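Local atomic coordinates of dihydrofolate reductase (Enterococcus faecalis, PDB entry 4M7U), a protein that reduces 7,8-dihydrofolate to tetrahydrofolate with NADPH as hydride donor, a step probably needed for glycine, purine and DNA precursor synthesis. Residues A11-Q16 and V101-G106; H45-L50 and N65-V70; V109-L114 and T134-I139; V120-M125 and Y164-R169. One frame throughout, in Å; residues are numbered along the deposited sequence.

Contact 1. Residues A11-Q16 and V101-G106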
# COMPACT_ATOMS: atom_id res chain seq x y z
N ALA A 11 4.06 -5.81 -4.19
CA ALA A 11 3.23 -4.86 -4.91
C ALA A 11 2.99 -3.71 -3.96
O ALA A 11 2.75 -3.93 -2.77
CB ALA A 11 1.89 -5.50 -5.28
N ALA A 12 3.07 -2.48 -4.47
CA ALA A 12 2.61 -1.34 -3.68
C ALA A 12 1.23 -0.92 -4.20
O ALA A 12 1.01 -0.82 -5.42
CB ALA A 12 3.60 -0.18 -3.76
N ILE A 13 0.28 -0.71 -3.29
CA ILE A 13 -1.07 -0.31 -3.67
C ILE A 13 -1.51 0.91 -2.87
O ILE A 13 -1.33 0.97 -1.65
CB ILE A 13 -2.09 -1.45 -3.50
CG1 ILE A 13 -3.46 -1.01 -4.03
CG2 ILE A 13 -2.23 -1.82 -2.05
CD1 ILE A 13 -4.44 -2.15 -4.18
N TRP A 14 -2.08 1.90 -3.55
CA TRP A 14 -2.55 3.08 -2.84
C TRP A 14 -3.53 3.86 -3.69
O TRP A 14 -3.61 3.66 -4.91
CB TRP A 14 -1.38 3.98 -2.39
CG TRP A 14 -0.75 4.81 -3.47
CD1 TRP A 14 -1.00 6.13 -3.75
CD2 TRP A 14 0.24 4.37 -4.43
NE1 TRP A 14 -0.23 6.54 -4.82
CE2 TRP A 14 0.53 5.48 -5.25
CE3 TRP A 14 0.90 3.16 -4.65
CZ2 TRP A 14 1.47 5.40 -6.29
CZ3 TRP A 14 1.82 3.08 -5.68
CH2 TRP A 14 2.10 4.20 -6.49
N ALA A 15 -4.29 4.73 -3.01
CA ALA A 15 -5.11 5.72 -3.69
C ALA A 15 -4.57 7.08 -3.31
O ALA A 15 -4.17 7.31 -2.16
CB ALA A 15 -6.56 5.59 -3.28
N GLN A 16 -4.54 8.00 -4.28
CA GLN A 16 -4.16 9.38 -4.01
C GLN A 16 -5.04 10.33 -4.83
O GLN A 16 -5.64 9.91 -5.84
CB GLN A 16 -2.69 9.61 -4.37
CG GLN A 16 -2.42 9.50 -5.87
CD GLN A 16 -1.00 9.84 -6.23
OE1 GLN A 16 -0.07 9.09 -5.92
NE2 GLN A 16 -0.82 10.98 -6.89
N VAL A 101 1.63 -12.78 -2.30
CA VAL A 101 2.18 -11.46 -2.59
C VAL A 101 2.28 -10.66 -1.28
O VAL A 101 1.39 -10.74 -0.42
CB VAL A 101 1.31 -10.68 -3.63
CG1 VAL A 101 1.98 -9.37 -4.03
CG2 VAL A 101 1.05 -11.53 -4.87
N THR A 102 3.36 -9.90 -1.14
CA THR A 102 3.55 -9.01 -0.00
C THR A 102 3.19 -7.60 -0.47
O THR A 102 3.93 -6.97 -1.23
CB THR A 102 5.02 -9.03 0.51
OG1 THR A 102 5.41 -10.38 0.82
CG2 THR A 102 5.17 -8.17 1.76
N VAL A 103 2.04 -7.12 -0.02
CA VAL A 103 1.51 -5.85 -0.49
C VAL A 103 1.94 -4.74 0.45
O VAL A 103 1.75 -4.82 1.67
CB VAL A 103 -0.01 -5.89 -0.57
CG1 VAL A 103 -0.54 -4.55 -1.01
CG2 VAL A 103 -0.45 -6.97 -1.55
N ILE A 104 2.56 -3.72 -0.13
CA ILE A 104 3.01 -2.56 0.64
C ILE A 104 1.87 -1.55 0.65
O ILE A 104 1.54 -0.96 -0.38
CB ILE A 104 4.26 -1.91 0.01
CG1 ILE A 104 5.33 -2.96 -0.29
CG2 ILE A 104 4.81 -0.84 0.93
CD1 ILE A 104 5.70 -3.81 0.94
N GLY A 105 1.25 -1.35 1.80
CA GLY A 105 0.07 -0.51 1.87
C GLY A 105 0.29 0.91 2.33
O GLY A 105 -0.68 1.66 2.43
N GLY A 106 1.53 1.29 2.63
CA GLY A 106 1.85 2.64 3.10
C GLY A 106 2.28 2.69 4.56
O GLY A 106 2.47 1.64 5.18
O HOH W 1 -2.87 1.65 0.53
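Ile13 and Val103 meet on one face of the central parallel strand pair of the dihydrofolate reductase sheet, where 9-17 runs beside 101-104. Their side chains cross obliquely, and the touch is tight: Ile13 CG2 lies 3.4 Å from Val103 CG1. The valine methyl reaches over because it stands anti to its own backbone nitrogen (chi1 178°). Ala11 shares this face, its CB approaching Val101 CG1 at 4.1 Å, while Phe38 and Phe39 of helix 33-43 pack on Ile13. On the other face Ala12 and Ile104 stand beside each other, CB to CB 4.2 Å, and Ile104 also carries Val110, a cofactor-binding residue.

Between the two faces the backbones are joined by three hydrogen bonds. The straightest is Ile104 N to Ala11 O, 2.7 Å and 170° at the hydrogen; Ala11 N to Thr102 O and Ile13 N to Ile104 O are longer. The strands make an angle of 40° and part after Ile104, where Gly105 and Gly106 turn into the NADP pocket. Where they diverge, one water donates to both Ile13 O, at 2.8 Å, and Gly105 O, at 2.9 Å.

Contact 2. Residues H45-L50 and N65-V70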
# COMPACT_ATOMS: atom_id res chain seq x y z
N HIS A 45 -6.18 -12.85 1.48
CA HIS A 45 -5.30 -14.03 1.51
C HIS A 45 -3.84 -13.73 1.17
O HIS A 45 -3.06 -14.66 0.94
CB HIS A 45 -5.85 -15.15 0.61
CG HIS A 45 -7.28 -15.50 0.90
ND1 HIS A 45 -8.24 -15.61 -0.08
CD2 HIS A 45 -7.92 -15.72 2.08
CE1 HIS A 45 -9.41 -15.89 0.47
NE2 HIS A 45 -9.24 -15.97 1.78
N ASN A 46 -3.47 -12.45 1.15
CA ASN A 46 -2.05 -12.09 1.02
C ASN A 46 -1.49 -11.47 2.30
O ASN A 46 -2.07 -11.61 3.38
CB ASN A 46 -1.84 -11.13 -0.16
CG ASN A 46 -1.97 -11.83 -1.50
OD1 ASN A 46 -1.33 -12.87 -1.74
ND2 ASN A 46 -2.80 -11.28 -2.38
N THR A 47 -0.34 -10.81 2.19
CA THR A 47 0.21 -10.06 3.30
C THR A 47 0.14 -8.56 3.02
O THR A 47 0.41 -8.11 1.90
CB THR A 47 1.65 -10.51 3.63
OG1 THR A 47 1.62 -11.89 4.00
CG2 THR A 47 2.21 -9.69 4.80
N LEU A 48 -0.24 -7.79 4.03
CA LEU A 48 -0.31 -6.34 3.91
C LEU A 48 0.70 -5.70 4.88
O LEU A 48 0.69 -6.01 6.08
CB LEU A 48 -1.73 -5.87 4.22
CG LEU A 48 -1.93 -4.35 4.21
CD1 LEU A 48 -1.77 -3.81 2.78
CD2 LEU A 48 -3.28 -3.96 4.80
N VAL A 49 1.58 -4.84 4.36
CA VAL A 49 2.60 -4.17 5.18
C VAL A 49 2.22 -2.71 5.42
O VAL A 49 1.99 -1.97 4.46
CB VAL A 49 4.00 -4.20 4.50
CG1 VAL A 49 5.05 -3.50 5.38
CG2 VAL A 49 4.41 -5.63 4.22
N LEU A 50 2.16 -2.31 6.69
CA LEU A 50 1.77 -0.94 7.05
C LEU A 50 2.76 -0.31 8.04
O LEU A 50 3.14 -0.93 9.03
CB LEU A 50 0.38 -0.93 7.68
CG LEU A 50 -0.81 -1.45 6.87
CD1 LEU A 50 -2.08 -1.44 7.74
CD2 LEU A 50 -1.01 -0.55 5.66
N ASN A 65 -8.80 -12.40 7.23
CA ASN A 65 -8.36 -13.22 6.10
C ASN A 65 -7.16 -12.69 5.30
O ASN A 65 -7.01 -13.02 4.12
CB ASN A 65 -9.55 -13.50 5.17
CG ASN A 65 -10.73 -14.10 5.91
OD1 ASN A 65 -10.71 -15.27 6.29
ND2 ASN A 65 -11.78 -13.30 6.12
N ARG A 66 -6.32 -11.87 5.94
CA ARG A 66 -5.00 -11.48 5.44
C ARG A 66 -4.04 -11.53 6.61
O ARG A 66 -4.46 -11.43 7.76
CB ARG A 66 -5.00 -10.03 4.95
CG ARG A 66 -6.02 -9.70 3.94
CD ARG A 66 -6.60 -8.34 4.19
NE ARG A 66 -7.55 -8.04 3.13
CZ ARG A 66 -8.82 -8.44 3.14
NH1 ARG A 66 -9.30 -9.13 4.16
NH2 ARG A 66 -9.61 -8.14 2.12
N THR A 67 -2.74 -11.62 6.32
CA THR A 67 -1.75 -11.36 7.35
C THR A 67 -1.32 -9.90 7.21
O THR A 67 -0.95 -9.47 6.12
CB THR A 67 -0.50 -12.26 7.18
OG1 THR A 67 -0.87 -13.63 7.36
CG2 THR A 67 0.58 -11.90 8.20
N THR A 68 -1.41 -9.13 8.29
CA THR A 68 -0.88 -7.77 8.30
C THR A 68 0.45 -7.70 9.06
O THR A 68 0.57 -8.26 10.16
CB THR A 68 -1.87 -6.79 8.95
OG1 THR A 68 -3.11 -6.81 8.22
CG2 THR A 68 -1.30 -5.36 8.96
N ILE A 69 1.44 -7.02 8.48
CA ILE A 69 2.68 -6.71 9.21
C ILE A 69 2.75 -5.21 9.54
O ILE A 69 2.58 -4.37 8.65
CB ILE A 69 3.94 -7.10 8.40
CG1 ILE A 69 3.98 -8.62 8.12
CG2 ILE A 69 5.20 -6.67 9.13
CD1 ILE A 69 4.97 -9.01 7.02
N VAL A 70 2.97 -4.86 10.81
CA VAL A 70 3.19 -3.45 11.17
C VAL A 70 4.67 -3.16 11.38
O VAL A 70 5.37 -3.89 12.10
CB VAL A 70 2.37 -3.02 12.40
CG1 VAL A 70 2.66 -1.59 12.75
CG2 VAL A 70 0.87 -3.18 12.11
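This is a parallel strand pairing between 47-51 and 67-71, toward one side of the main sheet, with its N-terminal end, at His45 and Asn65, exposed. Five backbone hydrogen bonds zip it together from His45 N to Asn65 O, through Thr67 N to Asn46 O, up to Leu50 N on Ile69 O, which at 2.9 Å and 170° is the straightest. Between them Ile69 N meets Leu48 O at 2.7 Å, and the same carbonyl also takes a CH contact from Thr68 CA.

Thr47, Thr67, Val49 and Ile69 occupy one face. Thr47 CG2 touches Ile69 CD1 at 3.6 Å, the two side chains crossing; with OG1 of Thr47 set beside its backbone nitrogen (chi1 -61°), the methyl stands anti to that nitrogen and leans toward the isoleucine. Its hydroxyl bonds to Tyr94 OH of helix 88-97, which covers this face with Tyr94 and Ile91. On the other face Leu50 CD1 comes across Thr68 CG2 at 4.2 Å. At the exposed end the His45 and Asn65 side chains lie alongside each other, ring and amide planes 74° apart, with His45 CD2 4.1 Å from Asn65 CB.

Helix 52-57, which holds the cofactor-binding Thr54, connects the two strands, so the pairing closes a classic beta-alpha-beta crossover beside the NADP site.

Contact 3. Residues V109-L114 and T134-I139. With NAP (NADP nicotinamide-adenine-dinucleotide phosphate), chain B.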
# COMPACT_ATOMS: atom_id res chain seq x y z
N VAL A 109 6.51 7.07 4.40
CA VAL A 109 7.85 6.53 4.71
C VAL A 109 8.03 5.11 4.18
O VAL A 109 9.06 4.77 3.57
CB VAL A 109 8.15 6.52 6.22
CG1 VAL A 109 9.48 5.84 6.49
CG2 VAL A 109 8.17 7.94 6.76
N VAL A 110 7.03 4.27 4.43
CA VAL A 110 7.07 2.89 3.96
C VAL A 110 7.16 2.81 2.44
O VAL A 110 7.97 2.04 1.91
CB VAL A 110 5.87 2.10 4.50
CG1 VAL A 110 5.92 0.65 4.02
CG2 VAL A 110 5.90 2.11 6.00
N PHE A 111 6.35 3.60 1.74
CA PHE A 111 6.39 3.62 0.26
C PHE A 111 7.77 4.00 -0.30
O PHE A 111 8.32 3.31 -1.16
CB PHE A 111 5.34 4.59 -0.29
CG PHE A 111 3.93 4.07 -0.27
CD1 PHE A 111 3.65 2.76 -0.65
CD2 PHE A 111 2.88 4.89 0.09
CE1 PHE A 111 2.33 2.28 -0.64
CE2 PHE A 111 1.57 4.43 0.09
CZ PHE A 111 1.30 3.12 -0.27
N LYS A 112 8.32 5.10 0.21
CA LYS A 112 9.64 5.58 -0.23
C LYS A 112 10.75 4.54 -0.01
O LYS A 112 11.66 4.43 -0.83
CB LYS A 112 9.98 6.87 0.51
CG LYS A 112 11.11 7.69 -0.09
CD LYS A 112 11.51 8.81 0.86
CE LYS A 112 11.62 10.14 0.14
NZ LYS A 112 12.65 10.09 -0.93
N GLU A 113 10.68 3.78 1.08
CA GLU A 113 11.71 2.78 1.38
C GLU A 113 11.56 1.51 0.60
O GLU A 113 12.54 0.84 0.31
CB GLU A 113 11.61 2.33 2.84
CG GLU A 113 11.81 3.37 3.84
CD GLU A 113 11.49 2.82 5.20
OE1 GLU A 113 10.41 2.19 5.35
OE2 GLU A 113 12.34 2.99 6.10
N LEU A 114 10.31 1.13 0.34
CA LEU A 114 10.04 -0.23 -0.14
C LEU A 114 9.66 -0.28 -1.61
O LEU A 114 9.77 -1.34 -2.24
CB LEU A 114 8.99 -0.91 0.75
CG LEU A 114 9.64 -1.48 2.03
CD1 LEU A 114 8.61 -1.81 3.09
CD2 LEU A 114 10.43 -2.73 1.66
N THR A 134 -0.46 14.36 4.47
CA THR A 134 0.48 13.31 4.07
C THR A 134 0.40 13.00 2.57
O THR A 134 -0.68 12.71 2.04
CB THR A 134 0.23 12.01 4.84
OG1 THR A 134 0.10 12.30 6.25
CG2 THR A 134 1.39 11.03 4.61
N PHE A 135 1.54 13.04 1.91
CA PHE A 135 1.59 12.94 0.47
C PHE A 135 2.35 11.71 0.03
O PHE A 135 3.26 11.25 0.73
CB PHE A 135 2.27 14.19 -0.09
CG PHE A 135 1.52 15.45 0.21
CD1 PHE A 135 1.58 16.04 1.46
CD2 PHE A 135 0.72 16.04 -0.76
CE1 PHE A 135 0.86 17.19 1.75
CE2 PHE A 135 -0.00 17.19 -0.49
CZ PHE A 135 0.07 17.77 0.77
N PHE A 136 1.98 11.19 -1.14
CA PHE A 136 2.79 10.15 -1.74
C PHE A 136 4.19 10.73 -1.96
O PHE A 136 4.32 11.86 -2.42
CB PHE A 136 2.19 9.66 -3.05
CG PHE A 136 2.87 8.44 -3.56
CD1 PHE A 136 2.58 7.21 -3.00
CD2 PHE A 136 3.84 8.53 -4.53
CE1 PHE A 136 3.23 6.07 -3.43
CE2 PHE A 136 4.49 7.41 -4.98
CZ PHE A 136 4.19 6.18 -4.42
N PRO A 137 5.23 9.96 -1.62
CA PRO A 137 6.58 10.51 -1.63
C PRO A 137 7.15 10.63 -3.03
O PRO A 137 6.63 10.03 -3.98
CB PRO A 137 7.39 9.46 -0.85
CG PRO A 137 6.65 8.16 -1.15
CD PRO A 137 5.20 8.57 -1.13
N GLU A 138 8.21 11.41 -3.16
CA GLU A 138 8.98 11.46 -4.39
C GLU A 138 9.69 10.13 -4.60
O GLU A 138 10.50 9.72 -3.77
CB GLU A 138 10.02 12.56 -4.30
CG GLU A 138 9.49 13.94 -4.60
CD GLU A 138 10.59 14.99 -4.55
OE1 GLU A 138 10.42 15.97 -3.78
OE2 GLU A 138 11.62 14.83 -5.25
N ILE A 139 9.38 9.45 -5.70
CA ILE A 139 10.10 8.22 -6.02
C ILE A 139 10.76 8.34 -7.37
O ILE A 139 10.48 9.27 -8.14
CB ILE A 139 9.18 7.00 -6.03
CG1 ILE A 139 8.23 7.07 -7.23
CG2 ILE A 139 8.40 6.91 -4.72
CD1 ILE A 139 7.46 5.80 -7.48
PA NAP B . 3.80 5.67 7.92
O1A NAP B . 4.75 5.40 6.70
O2A NAP B . 2.49 4.92 7.79
O5B NAP B . 4.49 5.15 9.23
C5B NAP B . 5.73 5.66 9.62
C4B NAP B . 6.32 4.85 10.73
O4B NAP B . 6.51 3.39 10.42
C3B NAP B . 7.55 5.31 11.48
O3B NAP B . 7.52 6.44 12.25
C2B NAP B . 8.02 4.04 12.09
O2B NAP B . 7.49 3.62 13.29
C1B NAP B . 7.91 3.17 10.86
N9A NAP B . 8.86 2.64 9.93
C8A NAP B . 8.94 2.99 8.64
N7A NAP B . 10.11 2.38 8.11
C5A NAP B . 10.74 1.69 9.14
C6A NAP B . 11.92 0.93 9.16
N6A NAP B . 12.69 0.77 7.95
N1A NAP B . 12.29 0.36 10.30
C2A NAP B . 11.55 0.51 11.45
N3A NAP B . 10.38 1.27 11.43
C4A NAP B . 10.01 1.83 10.27
O3 NAP B . 3.55 7.21 8.13
PN NAP B . 3.63 8.33 7.01
O1N NAP B . 5.11 8.53 6.58
O2N NAP B . 2.79 7.99 5.79
O5D NAP B . 3.01 9.62 7.69
C5D NAP B . 2.05 9.41 8.70
C4D NAP B . 1.93 10.46 9.79
O4D NAP B . 2.85 11.62 9.79
C3D NAP B . 0.56 10.98 10.21
O3D NAP B . 0.09 10.68 11.42
C2D NAP B . 0.57 12.44 9.84
O2D NAP B . -0.30 13.33 10.43
C1D NAP B . 2.03 12.84 9.72
N1N NAP B . 2.54 14.01 9.05
C2N NAP B . 2.26 15.39 9.39
C3N NAP B . 2.99 16.53 8.65
C7N NAP B . 3.21 17.78 9.41
O7N NAP B . 3.51 17.69 10.60
N7N NAP B . 2.69 19.01 8.92
C4N NAP B . 3.73 16.25 7.32
C5N NAP B . 3.71 14.76 6.89
C6N NAP B . 2.97 13.69 7.71
P2B NAP B . 8.15 4.16 14.61
O1X NAP B . 8.05 5.72 14.65
O2X NAP B . 7.34 3.58 15.82
O3X NAP B . 9.60 3.73 14.64
O HOH W 2 13.08 8.10 -3.34
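Aromatic and apolar packing joins Phe111 to Phe136 and Pro137. The Phe136 rim, at CE1, sits over one face of the Phe111 ring, 3.7 Å from Phe111 CD2; the planes are inclined at 46° and the two side chains are roughly perpendicular. Pro137 wedges its ring against the helix, CG lying 3.9 Å from Phe111 CB, while Lys112 runs antiparallel alongside it with CB 3.9 Å from Pro137 CB. Trp14 of strand 9-17 meets both phenylalanines, stacking on Phe136.

Polar contact between the segments is indirect. The lysine chain, bent at its last two torsions, brings NZ to a water at 3.2 Å that in turn donates to Glu138 O.

The cofactor is bound by the helix's first turn and, one turn on, by Glu113. Val109 N donates to the pyrophosphate oxygen O1N of NADP at 3.0 Å and 159°, and Val110 N reaches O1A more weakly. Glu113 OE2 accepts from the adenine amino group N6A at 2.9 Å. With Ser108 N and Gly107 N also bonded to the cofactor, the N-terminal end of helix 108-114 receives the pyrophosphate, whose negative charge the helix dipole would favour: a helix-end phosphate site within the NADP pocket of a dihydrofolate reductase.

Contact 4. Residues V120-M125 and Y164-R169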
# COMPACT_ATOMS: atom_id res chain seq x y z
N VAL A 120 5.52 -4.18 -8.90
CA VAL A 120 4.33 -3.60 -9.52
C VAL A 120 3.77 -2.53 -8.61
O VAL A 120 3.89 -2.65 -7.39
CB VAL A 120 3.26 -4.69 -9.83
CG1 VAL A 120 3.02 -5.53 -8.61
CG2 VAL A 120 1.94 -4.08 -10.30
N LEU A 121 3.20 -1.48 -9.21
CA LEU A 121 2.47 -0.43 -8.50
C LEU A 121 1.00 -0.45 -8.94
O LEU A 121 0.70 -0.38 -10.14
CB LEU A 121 3.06 0.95 -8.79
CG LEU A 121 4.58 1.09 -8.60
CD1 LEU A 121 5.02 2.49 -8.99
CD2 LEU A 121 4.99 0.79 -7.14
N TYR A 122 0.10 -0.54 -7.97
CA TYR A 122 -1.32 -0.36 -8.23
C TYR A 122 -1.76 0.97 -7.64
O TYR A 122 -1.82 1.13 -6.42
CB TYR A 122 -2.12 -1.48 -7.57
CG TYR A 122 -1.82 -2.85 -8.13
CD1 TYR A 122 -1.25 -3.83 -7.33
CD2 TYR A 122 -2.14 -3.17 -9.44
CE1 TYR A 122 -1.00 -5.10 -7.83
CE2 TYR A 122 -1.88 -4.44 -9.96
CZ TYR A 122 -1.31 -5.40 -9.14
OH TYR A 122 -1.05 -6.65 -9.64
N ARG A 123 -2.06 1.94 -8.50
CA ARG A 123 -2.45 3.27 -8.04
C ARG A 123 -3.85 3.64 -8.47
O ARG A 123 -4.21 3.54 -9.66
CB ARG A 123 -1.47 4.33 -8.56
CG ARG A 123 -1.84 5.76 -8.11
CD ARG A 123 -0.78 6.77 -8.52
NE ARG A 123 -0.91 7.17 -9.92
CZ ARG A 123 -0.38 8.27 -10.44
NH1 ARG A 123 0.34 9.08 -9.66
NH2 ARG A 123 -0.57 8.56 -11.71
N THR A 124 -4.66 4.09 -7.51
CA THR A 124 -5.97 4.66 -7.84
C THR A 124 -5.83 6.17 -7.85
O THR A 124 -5.64 6.79 -6.80
CB THR A 124 -7.03 4.27 -6.81
OG1 THR A 124 -7.19 2.85 -6.79
CG2 THR A 124 -8.38 4.95 -7.16
N MET A 125 -5.89 6.76 -9.03
CA MET A 125 -5.74 8.22 -9.17
C MET A 125 -7.13 8.87 -9.09
O MET A 125 -7.98 8.63 -9.95
CB MET A 125 -5.03 8.55 -10.49
CG MET A 125 -4.83 10.06 -10.74
SD MET A 125 -4.11 10.96 -9.34
CE MET A 125 -2.39 10.80 -9.70
N TYR A 164 -7.93 3.54 -12.23
CA TYR A 164 -7.15 2.47 -11.64
C TYR A 164 -5.96 2.17 -12.56
O TYR A 164 -6.14 1.67 -13.68
CB TYR A 164 -8.01 1.21 -11.48
CG TYR A 164 -9.15 1.37 -10.51
CD1 TYR A 164 -10.42 1.73 -10.94
CD2 TYR A 164 -8.97 1.13 -9.14
CE1 TYR A 164 -11.48 1.87 -10.05
CE2 TYR A 164 -10.03 1.26 -8.23
CZ TYR A 164 -11.28 1.63 -8.69
OH TYR A 164 -12.33 1.76 -7.79
N GLU A 165 -4.75 2.46 -12.08
CA GLU A 165 -3.56 2.31 -12.90
C GLU A 165 -2.64 1.19 -12.43
O GLU A 165 -2.53 0.93 -11.23
CB GLU A 165 -2.78 3.63 -12.92
CG GLU A 165 -3.60 4.85 -13.31
CD GLU A 165 -2.78 6.13 -13.25
OE1 GLU A 165 -1.75 6.15 -12.53
OE2 GLU A 165 -3.16 7.11 -13.93
N THR A 166 -1.96 0.54 -13.37
CA THR A 166 -0.95 -0.46 -13.05
C THR A 166 0.40 -0.07 -13.67
O THR A 166 0.46 0.26 -14.85
CB THR A 166 -1.36 -1.84 -13.59
OG1 THR A 166 -2.68 -2.16 -13.12
CG2 THR A 166 -0.38 -2.94 -13.14
N TYR A 167 1.46 -0.10 -12.86
CA TYR A 167 2.82 0.15 -13.36
C TYR A 167 3.70 -1.10 -13.19
O TYR A 167 3.57 -1.84 -12.21
CB TYR A 167 3.45 1.34 -12.63
CG TYR A 167 2.72 2.66 -12.84
CD1 TYR A 167 1.54 2.93 -12.16
CD2 TYR A 167 3.21 3.62 -13.72
CE1 TYR A 167 0.87 4.12 -12.34
CE2 TYR A 167 2.54 4.82 -13.91
CZ TYR A 167 1.38 5.06 -13.21
OH TYR A 167 0.70 6.24 -13.39
N HIS A 168 4.57 -1.35 -14.17
CA HIS A 168 5.53 -2.46 -14.11
C HIS A 168 6.91 -1.86 -14.32
O HIS A 168 7.03 -0.72 -14.80
CB HIS A 168 5.27 -3.50 -15.21
CG HIS A 168 4.08 -4.39 -14.99
ND1 HIS A 168 3.66 -5.30 -15.93
CD2 HIS A 168 3.23 -4.51 -13.94
CE1 HIS A 168 2.60 -5.95 -15.47
NE2 HIS A 168 2.32 -5.49 -14.27
N ARG A 169 7.96 -2.60 -13.98
CA ARG A 169 9.32 -2.08 -14.17
C ARG A 169 9.76 -2.12 -15.63
O ARG A 169 9.39 -3.04 -16.36
CB ARG A 169 10.32 -2.83 -13.28
CG ARG A 169 10.28 -2.34 -11.84
CD ARG A 169 11.31 -2.97 -10.93
NE ARG A 169 11.28 -2.30 -9.63
CZ ARG A 169 12.07 -1.29 -9.30
NH1 ARG A 169 12.98 -0.85 -10.15
NH2 ARG A 169 11.95 -0.74 -8.10
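Arg123 and Glu165, a cross-strand pair, form the salt bridge of this contact. Both Arg123 NE (2.9 Å) and NH2 (2.8 Å) bond to the single oxygen Glu165 OE1, which lies near the guanidinium plane; NH2 comes in on the syn side, NE from above the carboxylate plane. A bend at the arginine's third torsion (chi3 80°) swings the group over. Tyr167 OH adds a third donor to Glu165 OE1 at 2.6 Å, so three bonds hold that atom and would be expected to stabilise its negative charge. The Met125 methyl CE lies over one face of the guanidinium, offset toward the rim.

Backbone hydrogen bonds run in antiparallel pairs: Leu121 with Tyr167, and Arg123 with Glu165, where Glu165 N to Arg123 O is 2.7 Å.

Apolar contacts lie on both faces. Leu121 CB packs on Tyr167 CB at 3.9 Å beside the salt bridge. Opposite, Thr166 CG2 is 3.8 Å from both Val120 CG2 and Tyr122 CE2. Thr124 OG1, bonded to Asp35, also lies 3.4 Å from Tyr164 CD2.

In the sheet, strand 120-126 lies between 9-17 and 162-169, and 144-151 follows as the edge strand on this side; helix 33-43 covers the face bearing Tyr122 and Tyr164.

Overall arrangement
Contacts 1, 2 and 4 lie in one mixed sheet. Contact 1 is central, about 2 Å from the centre of the chain, with contact 2 about 11 Å and contact 4 about 9 Å from it between centres; these two lie on opposite sides of the chain's centre, their centres about 19 Å apart. Direct backbone bonds join them to the middle: Val103 O to Val49 N and Ala12 O to Tyr122 N, each 2.7 Å. Contact 3 packs on contact 1, with Ile104 O 3.4 Å from Phe111 CE1, and the chain passes from strand 101-104 through Gly106 into the helix holding the NADP pyrophosphate. The Leu50 side chain of contact 2 is about 6 Å from NADP.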